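Long-range contacts in Poly(A) RNA polymerase protein 2 (Saccharomyces cerevisiae, PDB 3NYB), which probably adds adenosine nucleotides to RNA 3' ends as the poly(A) polymerase subunit of TRAMP, a nuclear RNA surveillance complex: residues A116-K124 with I134-N142; W153-V164 with F187-H198. The protein carries 1 engineered substitution. All coordinates share one frame; numbering follows the deposited sequence.

Interaction 1: A116-K124 with I134-N142; sequences AKARVPIIK and IAVSFERTN. Engineered in segment 134-142: Ala-135 (natural residue Asp).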
# COMPACT_ATOMS: atom_id res chain seq x y z
N ALA A 116 -5.89 7.19 -19.36
CA ALA A 116 -6.95 6.23 -19.09
C ALA A 116 -6.63 5.34 -17.89
O ALA A 116 -5.56 4.73 -17.83
CB ALA A 116 -7.22 5.37 -20.32
N LYS A 117 -7.57 5.26 -16.95
CA LYS A 117 -7.41 4.38 -15.80
C LYS A 117 -8.39 3.22 -15.91
O LYS A 117 -9.41 3.18 -15.21
CB LYS A 117 -7.59 5.16 -14.50
CG LYS A 117 -6.49 4.94 -13.47
CD LYS A 117 -6.66 5.83 -12.24
CE LYS A 117 -5.50 5.67 -11.27
NZ LYS A 117 -5.72 6.41 -9.99
N ALA A 118 -8.08 2.28 -16.80
CA ALA A 118 -8.88 1.07 -17.00
C ALA A 118 -10.13 1.31 -17.84
O ALA A 118 -11.25 1.05 -17.39
CB ALA A 118 -9.25 0.44 -15.65
N ARG A 119 -9.94 1.80 -19.06
CA ARG A 119 -11.05 2.07 -19.98
C ARG A 119 -11.89 3.29 -19.60
O ARG A 119 -12.85 3.63 -20.30
CB ARG A 119 -11.96 0.84 -20.13
CG ARG A 119 -11.32 -0.30 -20.89
CD ARG A 119 -12.31 -1.41 -21.17
NE ARG A 119 -11.62 -2.65 -21.51
CZ ARG A 119 -11.06 -3.45 -20.61
NH1 ARG A 119 -11.10 -3.13 -19.32
NH2 ARG A 119 -10.45 -4.56 -20.99
N VAL A 120 -11.54 3.93 -18.49
CA VAL A 120 -12.16 5.20 -18.11
C VAL A 120 -11.20 6.33 -18.47
O VAL A 120 -10.09 6.39 -17.94
CB VAL A 120 -12.48 5.26 -16.61
CG1 VAL A 120 -13.09 6.61 -16.26
CG2 VAL A 120 -13.40 4.13 -16.22
N PRO A 121 -11.63 7.21 -19.39
CA PRO A 121 -10.78 8.30 -19.89
C PRO A 121 -10.67 9.41 -18.86
O PRO A 121 -11.68 9.78 -18.25
CB PRO A 121 -11.52 8.79 -21.13
CG PRO A 121 -12.94 8.42 -20.90
CD PRO A 121 -12.98 7.25 -19.96
N ILE A 122 -9.46 9.93 -18.67
CA ILE A 122 -9.19 10.88 -17.60
C ILE A 122 -8.37 12.07 -18.09
O ILE A 122 -7.56 11.95 -19.00
CB ILE A 122 -8.44 10.20 -16.45
CG1 ILE A 122 -9.34 9.16 -15.79
CG2 ILE A 122 -7.97 11.21 -15.43
CD1 ILE A 122 -8.58 8.28 -14.82
N ILE A 123 -8.59 13.22 -17.46
CA ILE A 123 -7.88 14.45 -17.80
C ILE A 123 -7.03 14.88 -16.60
O ILE A 123 -7.55 15.11 -15.50
CB ILE A 123 -8.90 15.54 -18.22
CG1 ILE A 123 -8.21 16.85 -18.54
CG2 ILE A 123 -9.90 15.80 -17.10
CD1 ILE A 123 -9.14 18.02 -18.35
N LYS A 124 -5.71 14.96 -16.79
CA LYS A 124 -4.81 15.35 -15.71
C LYS A 124 -4.27 16.75 -15.96
O LYS A 124 -3.98 17.09 -17.10
CB LYS A 124 -3.62 14.40 -15.61
CG LYS A 124 -3.99 12.96 -15.38
CD LYS A 124 -2.79 12.06 -15.66
CE LYS A 124 -1.64 12.34 -14.70
NZ LYS A 124 -0.49 11.41 -14.91
N ILE A 134 -4.67 17.81 -10.33
CA ILE A 134 -6.03 17.29 -10.46
C ILE A 134 -6.16 16.28 -11.59
O ILE A 134 -5.55 16.44 -12.67
CB ILE A 134 -7.04 18.41 -10.77
CG1 ILE A 134 -7.32 19.25 -9.52
CG2 ILE A 134 -8.35 17.83 -11.29
CD1 ILE A 134 -6.42 20.40 -9.41
N ALA A 135 -6.96 15.24 -11.35
CA ALA A 135 -7.38 14.33 -12.40
C ALA A 135 -8.91 14.20 -12.44
O ALA A 135 -9.53 13.80 -11.45
CB ALA A 135 -6.75 12.97 -12.20
N VAL A 136 -9.50 14.54 -13.58
CA VAL A 136 -10.95 14.55 -13.73
C VAL A 136 -11.45 13.49 -14.68
O VAL A 136 -10.86 13.26 -15.73
CB VAL A 136 -11.46 15.91 -14.25
CG1 VAL A 136 -12.91 15.80 -14.62
CG2 VAL A 136 -11.25 16.99 -13.21
N SER A 137 -12.57 12.86 -14.32
CA SER A 137 -13.22 11.86 -15.15
C SER A 137 -14.72 11.93 -14.89
O SER A 137 -15.14 12.50 -13.88
CB SER A 137 -12.70 10.49 -14.78
OG SER A 137 -13.14 10.14 -13.48
N PHE A 138 -15.53 11.34 -15.77
CA PHE A 138 -16.99 11.32 -15.60
C PHE A 138 -17.47 10.03 -14.97
O PHE A 138 -18.64 9.68 -15.06
CB PHE A 138 -17.72 11.55 -16.93
CG PHE A 138 -17.36 12.85 -17.60
CD1 PHE A 138 -17.97 14.03 -17.22
CD2 PHE A 138 -16.42 12.88 -18.61
CE1 PHE A 138 -17.64 15.23 -17.83
CE2 PHE A 138 -16.08 14.08 -19.23
CZ PHE A 138 -16.69 15.25 -18.84
N GLU A 139 -16.56 9.33 -14.30
CA GLU A 139 -16.86 8.03 -13.72
C GLU A 139 -15.78 7.68 -12.69
O GLU A 139 -14.59 7.79 -12.98
CB GLU A 139 -16.89 6.98 -14.84
CG GLU A 139 -17.34 5.59 -14.43
CD GLU A 139 -17.71 4.73 -15.63
OE1 GLU A 139 -18.83 4.91 -16.17
OE2 GLU A 139 -16.89 3.88 -16.04
N ARG A 140 -16.18 7.29 -11.49
CA ARG A 140 -15.20 6.86 -10.50
C ARG A 140 -14.35 5.77 -11.10
O ARG A 140 -14.84 4.96 -11.89
CB ARG A 140 -15.87 6.39 -9.21
CG ARG A 140 -16.55 7.52 -8.48
CD ARG A 140 -17.00 7.17 -7.07
NE ARG A 140 -17.53 8.38 -6.44
CZ ARG A 140 -18.68 8.94 -6.78
NH1 ARG A 140 -19.44 8.40 -7.73
NH2 ARG A 140 -19.08 10.05 -6.18
N THR A 141 -13.07 5.74 -10.76
CA THR A 141 -12.15 4.80 -11.38
C THR A 141 -11.89 3.58 -10.51
O THR A 141 -11.30 2.60 -10.97
CB THR A 141 -10.80 5.45 -11.79
OG1 THR A 141 -10.15 6.00 -10.63
CG2 THR A 141 -11.01 6.53 -12.85
N ASN A 142 -12.31 3.63 -9.25
CA ASN A 142 -12.09 2.49 -8.37
C ASN A 142 -13.36 1.69 -8.09
O ASN A 142 -13.86 1.66 -6.97
CB ASN A 142 -11.41 2.92 -7.07
CG ASN A 142 -10.30 1.98 -6.66
OD1 ASN A 142 -9.44 2.33 -5.84
ND2 ASN A 142 -10.29 0.79 -7.25
O HOH W 1 -14.83 9.92 -17.93
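Ile-123 and Val-136 face each other as a hydrogen-bonded antiparallel pair: Ile-123 N donates to Val-136 O at 2.9 Å, and Val-136 N donates back to Ile-123 O at 2.8 Å, both fairly straight at 165°. Their side chains lie alongside one another, pointing the same way, with CG2 of Ile-123 against CB of Val-136. One step along, Lys-124 and Ala-135 form a non-hydrogen-bonded pair, where CA-H...O contacts run from Lys-124 CA to Ile-134 O and from Ala-135 CA to Ile-123 O. Ala-135 CB meets CG2 of Ile-122 at 3.9 Å. The other branch of Ile-122 runs past CB of Ser-137, and its CD1 meets CG2 of Thr-141 tip to tip at 3.6 Å.

This is the open end of the hairpin 121-127/132-137, in the mixed sheet of the nucleotidyltransferase palm. Ala-135 is an engineered substitution for aspartate; Asp-78 and Asp-80 lie beside it, and the natural aspartate would probably complete the acidic trio that binds metal ions in this superfamily.

Past Ser-137 the strands part, and a water bridges the two segments, donating to Pro-121 O and accepting from Phe-138 N at 2.7 Å. Val-120 lies beside it, CG1 near Thr-141 CG2 and CG2 near Glu-139 OE2. Ser-137 ties the loop that follows: with chi1 at 68° its OG sits between backbone N and carbonyl carbon, and donates to Glu-139 O from above the carbonyl plane at 2.8 Å. Farther out, Leu-96 of helix 92-105 packs on Pro-121 and Ile-123, while Ala-135 bonds through its backbone to Ile-79 and Cys-81 of strand 79-83.

Interaction 2: W153-V164 with F187-H198; sequences WLDDTPGLRELV and FSIICLVFSFLH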
# COMPACT_ATOMS: atom_id res chain seq x y z
N TRP A 153 -12.88 -1.83 5.40
CA TRP A 153 -11.58 -2.29 5.87
C TRP A 153 -10.96 -1.25 6.82
O TRP A 153 -10.35 -1.60 7.83
CB TRP A 153 -10.60 -2.53 4.72
CG TRP A 153 -10.89 -3.62 3.72
CD1 TRP A 153 -11.76 -4.67 3.84
CD2 TRP A 153 -10.25 -3.76 2.44
NE1 TRP A 153 -11.71 -5.45 2.69
CE2 TRP A 153 -10.80 -4.91 1.83
CE3 TRP A 153 -9.29 -3.02 1.76
CZ2 TRP A 153 -10.39 -5.33 0.54
CZ3 TRP A 153 -8.89 -3.44 0.49
CH2 TRP A 153 -9.44 -4.58 -0.10
N LEU A 154 -11.14 0.03 6.51
CA LEU A 154 -10.52 1.10 7.28
C LEU A 154 -11.17 1.26 8.64
O LEU A 154 -10.55 1.77 9.57
CB LEU A 154 -10.58 2.41 6.53
CG LEU A 154 -9.60 2.52 5.35
CD1 LEU A 154 -9.81 3.80 4.54
CD2 LEU A 154 -8.17 2.42 5.85
N ASP A 155 -12.41 0.82 8.75
CA ASP A 155 -13.11 0.85 10.03
C ASP A 155 -12.65 -0.26 10.97
O ASP A 155 -12.33 -0.00 12.13
CB ASP A 155 -14.61 0.77 9.80
CG ASP A 155 -15.15 2.00 9.10
OD1 ASP A 155 -16.19 1.88 8.42
OD2 ASP A 155 -14.53 3.08 9.24
N ASP A 156 -12.61 -1.50 10.48
CA ASP A 156 -12.29 -2.62 11.36
C ASP A 156 -10.83 -3.07 11.30
O ASP A 156 -10.53 -4.24 11.54
CB ASP A 156 -13.25 -3.80 11.11
CG ASP A 156 -13.14 -4.38 9.72
OD1 ASP A 156 -14.16 -4.38 8.99
OD2 ASP A 156 -12.04 -4.85 9.34
N THR A 157 -9.92 -2.14 11.01
CA THR A 157 -8.51 -2.50 10.86
C THR A 157 -7.54 -1.43 11.35
O THR A 157 -7.07 -0.61 10.58
CB THR A 157 -8.16 -2.78 9.39
OG1 THR A 157 -9.08 -3.74 8.85
CG2 THR A 157 -6.75 -3.32 9.27
N PRO A 158 -7.22 -1.45 12.65
CA PRO A 158 -6.22 -0.48 13.13
C PRO A 158 -4.85 -0.73 12.50
O PRO A 158 -4.34 -1.84 12.53
CB PRO A 158 -6.18 -0.75 14.64
CG PRO A 158 -7.51 -1.39 14.95
CD PRO A 158 -7.81 -2.23 13.75
N GLY A 159 -4.26 0.32 11.93
CA GLY A 159 -2.94 0.22 11.36
C GLY A 159 -2.95 0.24 9.85
O GLY A 159 -1.92 0.48 9.20
N LEU A 160 -4.12 -0.01 9.28
CA LEU A 160 -4.24 -0.10 7.83
C LEU A 160 -3.72 1.16 7.10
O LEU A 160 -2.85 1.06 6.23
CB LEU A 160 -5.68 -0.40 7.43
CG LEU A 160 -5.85 -0.70 5.95
CD1 LEU A 160 -4.84 -1.75 5.48
CD2 LEU A 160 -7.27 -1.13 5.64
N ARG A 161 -4.24 2.33 7.46
CA ARG A 161 -3.80 3.57 6.86
C ARG A 161 -2.28 3.78 6.95
O ARG A 161 -1.63 4.09 5.95
CB ARG A 161 -4.54 4.77 7.48
CG ARG A 161 -4.03 6.12 6.99
CD ARG A 161 -4.96 7.29 7.34
NE ARG A 161 -4.35 8.56 6.96
CZ ARG A 161 -3.61 9.32 7.76
NH1 ARG A 161 -3.36 8.96 9.01
NH2 ARG A 161 -3.10 10.46 7.31
N GLU A 162 -1.71 3.60 8.14
CA GLU A 162 -0.29 3.87 8.36
C GLU A 162 0.60 2.99 7.50
O GLU A 162 1.53 3.47 6.86
CB GLU A 162 0.09 3.65 9.82
CG GLU A 162 -0.44 4.68 10.79
CD GLU A 162 -1.94 4.58 10.98
OE1 GLU A 162 -2.51 5.54 11.55
OE2 GLU A 162 -2.56 3.57 10.56
N LEU A 163 0.32 1.69 7.49
CA LEU A 163 1.14 0.79 6.70
C LEU A 163 0.96 1.05 5.21
O LEU A 163 1.91 0.99 4.45
CB LEU A 163 0.87 -0.68 7.06
CG LEU A 163 1.38 -1.04 8.46
CD1 LEU A 163 1.44 -2.54 8.64
CD2 LEU A 163 2.75 -0.43 8.67
N VAL A 164 -0.26 1.36 4.80
CA VAL A 164 -0.51 1.68 3.40
C VAL A 164 0.29 2.90 2.95
O VAL A 164 0.92 2.89 1.89
CB VAL A 164 -2.00 1.88 3.11
CG1 VAL A 164 -2.20 2.43 1.73
CG2 VAL A 164 -2.74 0.55 3.25
N PHE A 187 -5.89 -0.09 -4.99
CA PHE A 187 -6.70 -1.10 -4.31
C PHE A 187 -5.85 -2.33 -3.96
O PHE A 187 -5.91 -2.85 -2.85
CB PHE A 187 -7.93 -1.49 -5.13
CG PHE A 187 -8.69 -2.67 -4.58
CD1 PHE A 187 -9.67 -2.49 -3.63
CD2 PHE A 187 -8.40 -3.95 -5.02
CE1 PHE A 187 -10.35 -3.58 -3.12
CE2 PHE A 187 -9.08 -5.03 -4.52
CZ PHE A 187 -10.05 -4.85 -3.57
N SER A 188 -5.04 -2.77 -4.92
CA SER A 188 -4.16 -3.91 -4.71
C SER A 188 -3.27 -3.73 -3.49
O SER A 188 -3.10 -4.66 -2.70
CB SER A 188 -3.29 -4.14 -5.95
OG SER A 188 -4.10 -4.45 -7.07
N ILE A 189 -2.69 -2.55 -3.35
CA ILE A 189 -1.79 -2.32 -2.23
C ILE A 189 -2.58 -2.45 -0.94
O ILE A 189 -2.15 -3.12 -0.00
CB ILE A 189 -1.14 -0.94 -2.28
CG1 ILE A 189 -0.39 -0.75 -3.60
CG2 ILE A 189 -0.18 -0.77 -1.12
CD1 ILE A 189 0.10 0.68 -3.82
N ILE A 190 -3.74 -1.79 -0.91
CA ILE A 190 -4.59 -1.83 0.27
C ILE A 190 -4.93 -3.27 0.63
O ILE A 190 -4.83 -3.66 1.79
CB ILE A 190 -5.89 -1.07 0.03
CG1 ILE A 190 -5.58 0.35 -0.43
CG2 ILE A 190 -6.72 -1.05 1.29
CD1 ILE A 190 -6.82 1.22 -0.59
N CYS A 191 -5.30 -4.04 -0.38
CA CYS A 191 -5.62 -5.45 -0.18
C CYS A 191 -4.49 -6.22 0.53
O CYS A 191 -4.73 -6.86 1.55
CB CYS A 191 -5.95 -6.14 -1.50
SG CYS A 191 -6.44 -7.85 -1.28
N LEU A 192 -3.28 -6.14 -0.02
CA LEU A 192 -2.14 -6.88 0.53
C LEU A 192 -1.93 -6.59 2.01
O LEU A 192 -1.77 -7.50 2.81
CB LEU A 192 -0.86 -6.54 -0.22
CG LEU A 192 -0.79 -6.88 -1.70
CD1 LEU A 192 0.51 -6.34 -2.27
CD2 LEU A 192 -0.92 -8.38 -1.93
N VAL A 193 -1.92 -5.31 2.35
CA VAL A 193 -1.73 -4.91 3.73
C VAL A 193 -2.88 -5.44 4.57
O VAL A 193 -2.68 -6.07 5.60
CB VAL A 193 -1.67 -3.39 3.85
CG1 VAL A 193 -1.39 -2.97 5.28
CG2 VAL A 193 -0.61 -2.86 2.94
N PHE A 194 -4.10 -5.19 4.10
CA PHE A 194 -5.28 -5.61 4.84
C PHE A 194 -5.24 -7.10 5.14
O PHE A 194 -5.37 -7.51 6.29
CB PHE A 194 -6.54 -5.27 4.06
CG PHE A 194 -7.79 -5.89 4.62
CD1 PHE A 194 -8.17 -5.66 5.93
CD2 PHE A 194 -8.60 -6.69 3.82
CE1 PHE A 194 -9.31 -6.22 6.45
CE2 PHE A 194 -9.74 -7.26 4.33
CZ PHE A 194 -10.10 -7.03 5.64
N SER A 195 -5.03 -7.90 4.10
CA SER A 195 -4.94 -9.33 4.26
C SER A 195 -3.90 -9.66 5.33
O SER A 195 -4.23 -10.27 6.36
CB SER A 195 -4.55 -9.98 2.94
OG SER A 195 -3.96 -11.25 3.16
N PHE A 196 -2.66 -9.25 5.08
CA PHE A 196 -1.57 -9.48 6.02
C PHE A 196 -1.95 -9.18 7.47
O PHE A 196 -1.82 -10.03 8.35
CB PHE A 196 -0.35 -8.67 5.59
CG PHE A 196 0.63 -8.40 6.69
CD1 PHE A 196 1.55 -9.36 7.08
CD2 PHE A 196 0.66 -7.15 7.32
CE1 PHE A 196 2.47 -9.09 8.09
CE2 PHE A 196 1.58 -6.88 8.32
CZ PHE A 196 2.48 -7.86 8.71
N LEU A 197 -2.44 -7.97 7.72
CA LEU A 197 -2.87 -7.59 9.06
C LEU A 197 -3.87 -8.59 9.64
O LEU A 197 -3.68 -9.09 10.75
CB LEU A 197 -3.48 -6.18 9.04
CG LEU A 197 -2.70 -4.98 9.59
CD1 LEU A 197 -1.23 -5.00 9.20
CD2 LEU A 197 -3.34 -3.66 9.17
N HIS A 198 -4.92 -8.88 8.89
CA HIS A 198 -6.04 -9.64 9.42
C HIS A 198 -5.76 -11.12 9.66
O HIS A 198 -6.47 -11.76 10.43
CB HIS A 198 -7.29 -9.47 8.57
CG HIS A 198 -8.32 -8.58 9.19
ND1 HIS A 198 -7.98 -7.52 10.02
CD2 HIS A 198 -9.67 -8.58 9.12
CE1 HIS A 198 -9.08 -6.92 10.43
NE2 HIS A 198 -10.12 -7.54 9.89
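Trp-153 and Phe-194 lie face to face, the five-membered ring of the indole over the phenyl with centroids 3.7 Å apart and planes at 19°. They form an aromatic cluster with Phe-187, and the indole is a knob in a hole made by Phe-187, Ile-190, Cys-191 and Phe-194 of helix 186-198. With CG of Trp-153 anti to the carbonyl carbon (chi1 -65°), the indole extends obliquely across helix 186-198, from Phe-194 toward Phe-187; the edge at CE3 and CZ3 meets Ile-190 CG2, and CH2 reaches Phe-187 CE1. Were Trp-153 cut back to alanine, this hole would probably lose its filling and Phe-194 its stacking partner on that face.

A second knob, Leu-160, closes the type II turn from Thr-157 and begins helix 160-173. Its CG stands anti to the backbone N (chi1 -172°), and CD1 settles against Val-193 CG1 at 3.7 Å, among Ile-190, Phe-194 and Leu-197. Leu-163 CD1 meets Leu-197 CD1 at 3.7 Å, and Val-164 CG2 meets Val-193 CG2. Farther out, Phe-196 packs on Phe-78 of the Protein AIR2 chain.

Phe-194 CE1 also lies over the centre of the His-198 imidazole, whose edge faces Asp-156 O. At the turn, Thr-157 CG2 touches Leu-197 CD2, while its OG1 approaches the Phe-194 edge and donates to a lone pair of Trp-153 O at 2.7 Å.

Interaction 1 closes before interaction 2 opens, so the two follow in series along the chain, their centres about 24 Å apart. Interaction 1 joins neighbouring strands of the palm sheet; interaction 2 is all helix and turn, nearer the centre of the molecule. What connects them is sequence: strand 132-137 leads through the loop after Ser-137 into helix 145-155, whose last residues start interaction 2. They also touch directly, Asn-142 ND2 lying 3.9 Å from Phe-187 CB. That touch probably lies where the catalytic palm and the helical part of the polymerase come together, consistent with an active-site cleft between them, as in related nucleotidyltransferases.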